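Local coordinates for protein aldo-keto reductase family 1, member B4 (Aldose reductase) (Schistosoma japonicum, PDB 4HBK) that probably reduces aldehydes to alcohols with NADPH as cofactor, as an aldose reductase of the aldo/keto reductase family, at residues A[172-183]-A[202-211]. Sequence-based numbering, arbitrary orientation.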
ATOM      1  N   GLU A 172      15.850  -6.943 -10.232  1.00 11.01           N
ATOM      2  CA  GLU A 172      15.972  -8.363  -9.899  1.00 14.57           C
ATOM      3  C   GLU A 172      17.005  -8.622  -8.808  1.00 14.10           C
ATOM      4  O   GLU A 172      16.895  -9.606  -8.069  1.00 13.94           O
ATOM      5  CB  GLU A 172      16.253  -9.224 -11.144  1.00 16.07           C
ATOM      6  CG  GLU A 172      17.497  -8.839 -11.951  1.00 17.53           C
ATOM      7  CD  GLU A 172      17.235  -7.742 -12.990  1.00 20.42           C
ATOM      8  OE1 GLU A 172      16.250  -6.985 -12.846  1.00 16.57           O
ATOM      9  OE2 GLU A 172      18.020  -7.639 -13.962  1.00 26.48           O
ATOM     10  N   ASP A 173      17.990  -7.732  -8.689  1.00 12.18           N
ATOM     11  CA  ASP A 173      19.002  -7.857  -7.643  1.00 11.03           C
ATOM     12  C   ASP A 173      18.439  -7.515  -6.263  1.00 12.57           C
ATOM     13  O   ASP A 173      18.731  -8.198  -5.278  1.00 11.29           O
ATOM     14  CB  ASP A 173      20.216  -6.970  -7.940  1.00 16.62           C
ATOM     15  CG  ASP A 173      20.959  -7.384  -9.206  1.00 18.91           C
ATOM     16  OD1 ASP A 173      20.619  -8.424  -9.818  1.00 17.97           O
ATOM     17  OD2 ASP A 173      21.897  -6.661  -9.586  1.00 18.32           O
ATOM     18  N   THR A 174      17.649  -6.447  -6.180  1.00 11.69           N
ATOM     19  CA  THR A 174      16.995  -6.127  -4.917  1.00 11.10           C
ATOM     20  C   THR A 174      16.048  -7.268  -4.565  1.00 12.01           C
ATOM     21  O   THR A 174      15.978  -7.700  -3.413  1.00  9.36           O
ATOM     22  CB  THR A 174      16.215  -4.820  -4.987  1.00 11.34           C
ATOM     23  OG1 THR A 174      17.103  -3.760  -5.363  1.00 11.89           O
ATOM     24  CG2 THR A 174      15.597  -4.489  -3.625  1.00 12.05           C
ATOM     25  N   TRP A 175      15.347  -7.785  -5.570  1.00 10.10           N
ATOM     26  CA  TRP A 175      14.360  -8.821  -5.320  1.00 12.14           C
ATOM     27  C   TRP A 175      14.992 -10.075  -4.734  1.00 11.27           C
ATOM     28  O   TRP A 175      14.392 -10.731  -3.883  1.00 11.05           O
ATOM     29  CB  TRP A 175      13.577  -9.161  -6.588  1.00 10.49           C
ATOM     30  CG  TRP A 175      12.417 -10.064  -6.328  1.00 10.09           C
ATOM     31  CD1 TRP A 175      12.353 -11.409  -6.562  1.00 12.21           C
ATOM     32  CD2 TRP A 175      11.143  -9.689  -5.780  1.00 12.69           C
ATOM     33  NE1 TRP A 175      11.116 -11.894  -6.196  1.00 11.26           N
ATOM     34  CE2 TRP A 175      10.358 -10.864  -5.721  1.00 12.01           C
ATOM     35  CE3 TRP A 175      10.595  -8.483  -5.337  1.00 11.98           C
ATOM     36  CZ2 TRP A 175       9.050 -10.855  -5.232  1.00 12.10           C
ATOM     37  CZ3 TRP A 175       9.303  -8.481  -4.858  1.00 11.71           C
ATOM     38  CH2 TRP A 175       8.545  -9.660  -4.802  1.00 10.84           C
ATOM     39  N   LYS A 176      16.193 -10.415  -5.192  1.00 11.54           N
ATOM     40  CA  LYS A 176      16.873 -11.588  -4.655  1.00 15.19           C
ATOM     41  C   LYS A 176      17.013 -11.474  -3.139  1.00 13.48           C
ATOM     42  O   LYS A 176      16.803 -12.451  -2.420  1.00 13.06           O
ATOM     43  CB  LYS A 176      18.241 -11.812  -5.311  1.00 13.45           C
ATOM     44  CG  LYS A 176      18.161 -12.582  -6.608  1.00 22.37           C
ATOM     45  CD  LYS A 176      19.413 -13.434  -6.841  1.00 31.39           C
ATOM     46  CE  LYS A 176      20.501 -12.638  -7.531  1.00 38.10           C
ATOM     47  NZ  LYS A 176      19.973 -11.999  -8.778  1.00 42.72           N
ATOM     48  N   GLU A 177      17.358 -10.285  -2.656  1.00 10.37           N
ATOM     49  CA  GLU A 177      17.474 -10.083  -1.216  1.00 12.06           C
ATOM     50  C   GLU A 177      16.116 -10.141  -0.531  1.00  9.99           C
ATOM     51  O   GLU A 177      16.012 -10.585   0.614  1.00 11.22           O
ATOM     52  CB  GLU A 177      18.167  -8.759  -0.895  1.00 14.62           C
ATOM     53  CG  GLU A 177      19.664  -8.803  -1.062  1.00 18.35           C
ATOM     54  CD  GLU A 177      20.299  -9.898  -0.226  1.00 21.14           C
ATOM     55  OE1 GLU A 177      21.044 -10.702  -0.810  1.00 19.63           O
ATOM     56  OE2 GLU A 177      20.046  -9.960   1.005  1.00 24.07           O
ATOM     57  N   MET A 178      15.077  -9.688  -1.223  1.00 10.44           N
ATOM     58  CA  MET A 178      13.728  -9.746  -0.663  1.00 13.42           C
ATOM     59  C   MET A 178      13.362 -11.213  -0.475  1.00 12.41           C
ATOM     60  O   MET A 178      12.699 -11.590   0.494  1.00 11.62           O
ATOM     61  CB  MET A 178      12.705  -9.072  -1.583  1.00  9.42           C
ATOM     62  CG  MET A 178      12.911  -7.570  -1.780  1.00  9.32           C
ATOM     63  SD  MET A 178      12.451  -6.611  -0.333  1.00  9.16           S
ATOM     64  CE  MET A 178      10.662  -6.705  -0.429  1.00 10.71           C
ATOM     65  N   GLU A 179      13.802 -12.037  -1.412  1.00  9.84           N
ATOM     66  CA  GLU A 179      13.448 -13.446  -1.392  1.00  9.71           C
ATOM     67  C   GLU A 179      14.066 -14.122  -0.190  1.00 11.44           C
ATOM     68  O   GLU A 179      13.458 -15.009   0.414  1.00 12.62           O
ATOM     69  CB  GLU A 179      13.902 -14.120  -2.679  1.00  9.98           C
ATOM     70  CG  GLU A 179      13.110 -13.666  -3.870  1.00 11.42           C
ATOM     71  CD  GLU A 179      13.556 -14.330  -5.144  1.00 12.57           C
ATOM     72  OE1 GLU A 179      14.774 -14.593  -5.289  1.00 14.41           O
ATOM     73  OE2 GLU A 179      12.681 -14.592  -6.001  1.00 11.77           O
ATOM     74  N   LYS A 180      15.269 -13.685   0.168  1.00  9.15           N
ATOM     75  CA  LYS A 180      15.968 -14.265   1.307  1.00 15.30           C
ATOM     76  C   LYS A 180      15.236 -13.967   2.608  1.00 14.00           C
ATOM     77  O   LYS A 180      15.271 -14.760   3.545  1.00 13.89           O
ATOM     78  CB  LYS A 180      17.399 -13.742   1.389  1.00 14.97           C
ATOM     79  CG  LYS A 180      18.322 -14.255   0.312  1.00 14.73           C
ATOM     80  CD  LYS A 180      19.728 -13.723   0.544  1.00 23.23           C
ATOM     81  CE  LYS A 180      20.661 -14.105  -0.590  1.00 24.40           C
ATOM     82  NZ  LYS A 180      21.927 -13.301  -0.535  1.00 28.05           N
ATOM     83  N   LEU A 181      14.568 -12.821   2.665  1.00 12.72           N
ATOM     84  CA  LEU A 181      13.787 -12.461   3.842  1.00 11.28           C
ATOM     85  C   LEU A 181      12.673 -13.478   4.051  1.00 11.54           C
ATOM     86  O   LEU A 181      12.319 -13.813   5.189  1.00 12.54           O
ATOM     87  CB  LEU A 181      13.202 -11.051   3.696  1.00  9.37           C
ATOM     88  CG  LEU A 181      14.217  -9.909   3.596  1.00 11.12           C
ATOM     89  CD1 LEU A 181      13.539  -8.587   3.262  1.00  9.34           C
ATOM     90  CD2 LEU A 181      15.046  -9.787   4.885  1.00 12.54           C
ATOM     91  N   VAL A 182      12.111 -13.963   2.949  1.00 10.34           N
ATOM     92  CA  VAL A 182      11.081 -14.989   3.030  1.00 11.42           C
ATOM     93  C   VAL A 182      11.710 -16.320   3.487  1.00 14.68           C
ATOM     94  O   VAL A 182      11.192 -16.977   4.392  1.00 11.94           O
ATOM     95  CB  VAL A 182      10.365 -15.186   1.672  1.00 11.77           C
ATOM     96  CG1 VAL A 182       9.416 -16.389   1.728  1.00 10.53           C
ATOM     97  CG2 VAL A 182       9.606 -13.936   1.285  1.00  8.90           C
ATOM     98  N   ASP A 183      12.823 -16.706   2.859  1.00 11.63           N
ATOM     99  CA  ASP A 183      13.554 -17.912   3.250  1.00 12.79           C
ATOM    100  C   ASP A 183      13.800 -17.962   4.760  1.00 15.11           C
ATOM    101  O   ASP A 183      13.666 -19.011   5.387  1.00 15.56           O
ATOM    102  CB  ASP A 183      14.904 -18.002   2.527  1.00 12.83           C
ATOM    103  CG  ASP A 183      14.772 -18.187   1.011  1.00 15.53           C
ATOM    104  OD1 ASP A 183      13.688 -18.560   0.517  1.00 15.07           O
ATOM    105  OD2 ASP A 183      15.776 -17.962   0.304  1.00 17.96           O
ATOM    106  N   ASN A 202       9.343  -8.155 -15.766  1.00 13.73           N
ATOM    107  CA  ASN A 202      10.746  -8.462 -15.538  1.00 12.07           C
ATOM    108  C   ASN A 202      10.998  -9.156 -14.205  1.00 14.29           C
ATOM    109  O   ASN A 202      11.791 -10.093 -14.133  1.00 11.50           O
ATOM    110  CB  ASN A 202      11.600  -7.198 -15.616  1.00 15.29           C
ATOM    111  CG  ASN A 202      13.057  -7.468 -15.295  1.00 17.48           C
ATOM    112  OD1 ASN A 202      13.755  -8.124 -16.067  1.00 16.96           O
ATOM    113  ND2 ASN A 202      13.526  -6.966 -14.156  1.00 15.55           N
ATOM    114  N   ILE A 203      10.345  -8.685 -13.146  1.00 13.23           N
ATOM    115  CA  ILE A 203      10.465  -9.334 -11.841  1.00 11.70           C
ATOM    116  C   ILE A 203       9.995 -10.791 -11.939  1.00 13.15           C
ATOM    117  O   ILE A 203      10.656 -11.705 -11.438  1.00 11.09           O
ATOM    118  CB  ILE A 203       9.634  -8.605 -10.753  1.00 13.29           C
ATOM    119  CG1 ILE A 203      10.329  -7.320 -10.294  1.00 10.29           C
ATOM    120  CG2 ILE A 203       9.390  -9.525  -9.564  1.00 11.64           C
ATOM    121  CD1 ILE A 203      11.519  -7.568  -9.418  1.00 14.67           C
ATOM    122  N   LEU A 204       8.854 -11.001 -12.592  1.00 10.79           N
ATOM    123  CA  LEU A 204       8.271 -12.341 -12.696  1.00 16.83           C
ATOM    124  C   LEU A 204       9.112 -13.271 -13.562  1.00 14.43           C
ATOM    125  O   LEU A 204       9.112 -14.488 -13.368  1.00 17.12           O
ATOM    126  CB  LEU A 204       6.850 -12.280 -13.265  1.00 18.47           C
ATOM    127  CG  LEU A 204       5.729 -11.812 -12.344  1.00 17.31           C
ATOM    128  CD1 LEU A 204       4.501 -11.506 -13.173  1.00 15.56           C
ATOM    129  CD2 LEU A 204       5.435 -12.892 -11.316  1.00 15.67           C
ATOM    130  N   GLU A 205       9.814 -12.690 -14.524  1.00 15.66           N
ATOM    131  CA  GLU A 205      10.669 -13.451 -15.426  1.00 19.33           C
ATOM    132  C   GLU A 205      11.923 -13.979 -14.717  1.00 21.96           C
ATOM    133  O   GLU A 205      12.493 -14.989 -15.122  1.00 21.32           O
ATOM    134  CB  GLU A 205      11.057 -12.589 -16.637  1.00 19.27           C
ATOM    135  CG  GLU A 205      10.765 -13.225 -17.997  1.00 39.16           C
ATOM    136  CD  GLU A 205      11.704 -14.387 -18.325  1.00 42.78           C
ATOM    137  OE1 GLU A 205      11.454 -15.521 -17.850  1.00 46.09           O
ATOM    138  OE2 GLU A 205      12.694 -14.166 -19.061  1.00 51.09           O
ATOM    139  N   HIS A 206      12.349 -13.299 -13.655  1.00 18.33           N
ATOM    140  CA  HIS A 206      13.613 -13.646 -12.999  1.00 17.74           C
ATOM    141  C   HIS A 206      13.439 -14.290 -11.635  1.00 16.41           C
ATOM    142  O   HIS A 206      14.386 -14.850 -11.088  1.00 16.29           O
ATOM    143  CB  HIS A 206      14.481 -12.399 -12.808  1.00 19.05           C
ATOM    144  CG  HIS A 206      15.127 -11.907 -14.065  1.00 25.37           C
ATOM    145  ND1 HIS A 206      14.542 -10.966 -14.887  1.00 29.07           N
ATOM    146  CD2 HIS A 206      16.317 -12.214 -14.634  1.00 26.46           C
ATOM    147  CE1 HIS A 206      15.340 -10.721 -15.912  1.00 28.02           C
ATOM    148  NE2 HIS A 206      16.425 -11.463 -15.780  1.00 33.06           N
ATOM    149  N   CYS A 207      12.242 -14.189 -11.070  1.00 16.26           N
ATOM    150  CA  CYS A 207      12.067 -14.485  -9.650  1.00 15.22           C
ATOM    151  C   CYS A 207      12.010 -15.979  -9.336  1.00 13.73           C
ATOM    152  O   CYS A 207      11.617 -16.800 -10.163  1.00 12.04           O
ATOM    153  CB  CYS A 207      10.810 -13.802  -9.107  1.00 13.17           C
ATOM    154  SG  CYS A 207       9.287 -14.503  -9.766  1.00 11.18           S
ATOM    155  N   ARG A 208      12.417 -16.311  -8.120  1.00 11.61           N
ATOM    156  CA  ARG A 208      12.228 -17.641  -7.579  1.00 14.89           C
ATOM    157  C   ARG A 208      10.930 -17.624  -6.776  1.00 19.81           C
ATOM    158  O   ARG A 208      10.198 -18.606  -6.757  1.00 16.17           O
ATOM    159  CB  ARG A 208      13.424 -18.021  -6.695  1.00 15.98           C
ATOM    160  CG  ARG A 208      13.168 -19.184  -5.742  1.00 18.41           C
ATOM    161  CD  ARG A 208      14.473 -19.692  -5.126  1.00 19.57           C
ATOM    162  NE  ARG A 208      15.192 -18.655  -4.380  1.00 19.70           N
ATOM    163  CZ  ARG A 208      15.017 -18.405  -3.083  1.00 16.75           C
ATOM    164  NH1 ARG A 208      15.718 -17.449  -2.486  1.00 14.75           N
ATOM    165  NH2 ARG A 208      14.141 -19.111  -2.381  1.00 15.90           N
ATOM    166  N   ILE A 209      10.657 -16.491  -6.117  1.00 15.53           N
ATOM    167  CA  ILE A 209       9.432 -16.295  -5.340  1.00 12.16           C
ATOM    168  C   ILE A 209       8.654 -15.135  -5.943  1.00 14.17           C
ATOM    169  O   ILE A 209       9.160 -14.022  -6.036  1.00 11.48           O
ATOM    170  CB  ILE A 209       9.729 -15.953  -3.875  1.00 13.90           C
ATOM    171  CG1 ILE A 209      10.502 -17.083  -3.197  1.00 14.35           C
ATOM    172  CG2 ILE A 209       8.432 -15.680  -3.113  1.00 15.74           C
ATOM    173  CD1 ILE A 209      10.931 -16.748  -1.761  1.00 13.22           C
ATOM    174  N   LYS A 210       7.432 -15.399  -6.377  1.00 12.54           N
ATOM    175  CA  LYS A 210       6.650 -14.379  -7.051  1.00 11.64           C
ATOM    176  C   LYS A 210       6.171 -13.301  -6.087  1.00 11.02           C
ATOM    177  O   LYS A 210       5.910 -13.562  -4.914  1.00  9.80           O
ATOM    178  CB  LYS A 210       5.472 -15.010  -7.798  1.00 12.99           C
ATOM    179  CG  LYS A 210       5.927 -15.916  -8.935  1.00 11.02           C
ATOM    180  CD  LYS A 210       4.878 -16.048 -10.027  1.00 19.04           C
ATOM    181  CE  LYS A 210       4.000 -17.255  -9.824  1.00 19.07           C
ATOM    182  NZ  LYS A 210       3.423 -17.739 -11.121  1.00 23.14           N
ATOM    183  N   PRO A 211       6.089 -12.068  -6.576  1.00  9.83           N
ATOM    184  CA  PRO A 211       5.453 -11.018  -5.781  1.00 12.18           C
ATOM    185  C   PRO A 211       4.030 -11.462  -5.486  1.00 12.32           C
ATOM    186  O   PRO A 211       3.405 -12.062  -6.367  1.00 11.35           O
ATOM    187  CB  PRO A 211       5.471  -9.807  -6.720  1.00 13.73           C
ATOM    188  CG  PRO A 211       5.812 -10.373  -8.114  1.00 10.95           C
ATOM    189  CD  PRO A 211       6.622 -11.579  -7.855  1.00 11.81           C
TER
HETATM  190  O   HOH W   1      17.417 -15.491  -4.002  1.00 29.73           O
HETATM  191  O   HOH W   2      15.642 -14.606  -7.912  1.00 24.42           O
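The W175 indole lies between two aliphatic groups: I203 CG2 sits over the centre of one face, 4.2 Å from the five-membered-ring centroid, while M178 CB of its own helix lies toward the rim of the opposite face. At the indole edge, W175 NE1 donates in the ring plane to I209 O (2.9 Å). P211 CB packs against W175 CH2. This is the outer layer of the (beta/alpha)8 barrel of aldo/keto reductases: helix 171-183 packs beside helix 197-206 and the loop leading to strand 213-217. Tryptophan suits the spot, being broad and apolar with one N-H for a loop carbonyl; its side chain also touches I190 and L192 of strand 187-193.

E179, extended beyond CG, places OE2 where two successive loop amides converge: R208 N (2.7 Å) on its syn lone pair and I209 N (2.8 Å) from above the carboxylate plane. Two waters donate to OE1, so the buried carboxylate has partners at both oxygens. One turn on, V182 CB meets I209 CD1 tip to tip. At the solvent-exposed end, R208 forms an end-on salt bridge with D183, opposite charges suiting this open site: NH1 lies 2.8 Å from OD2, and NH2 donates almost straight (178°) to OD1.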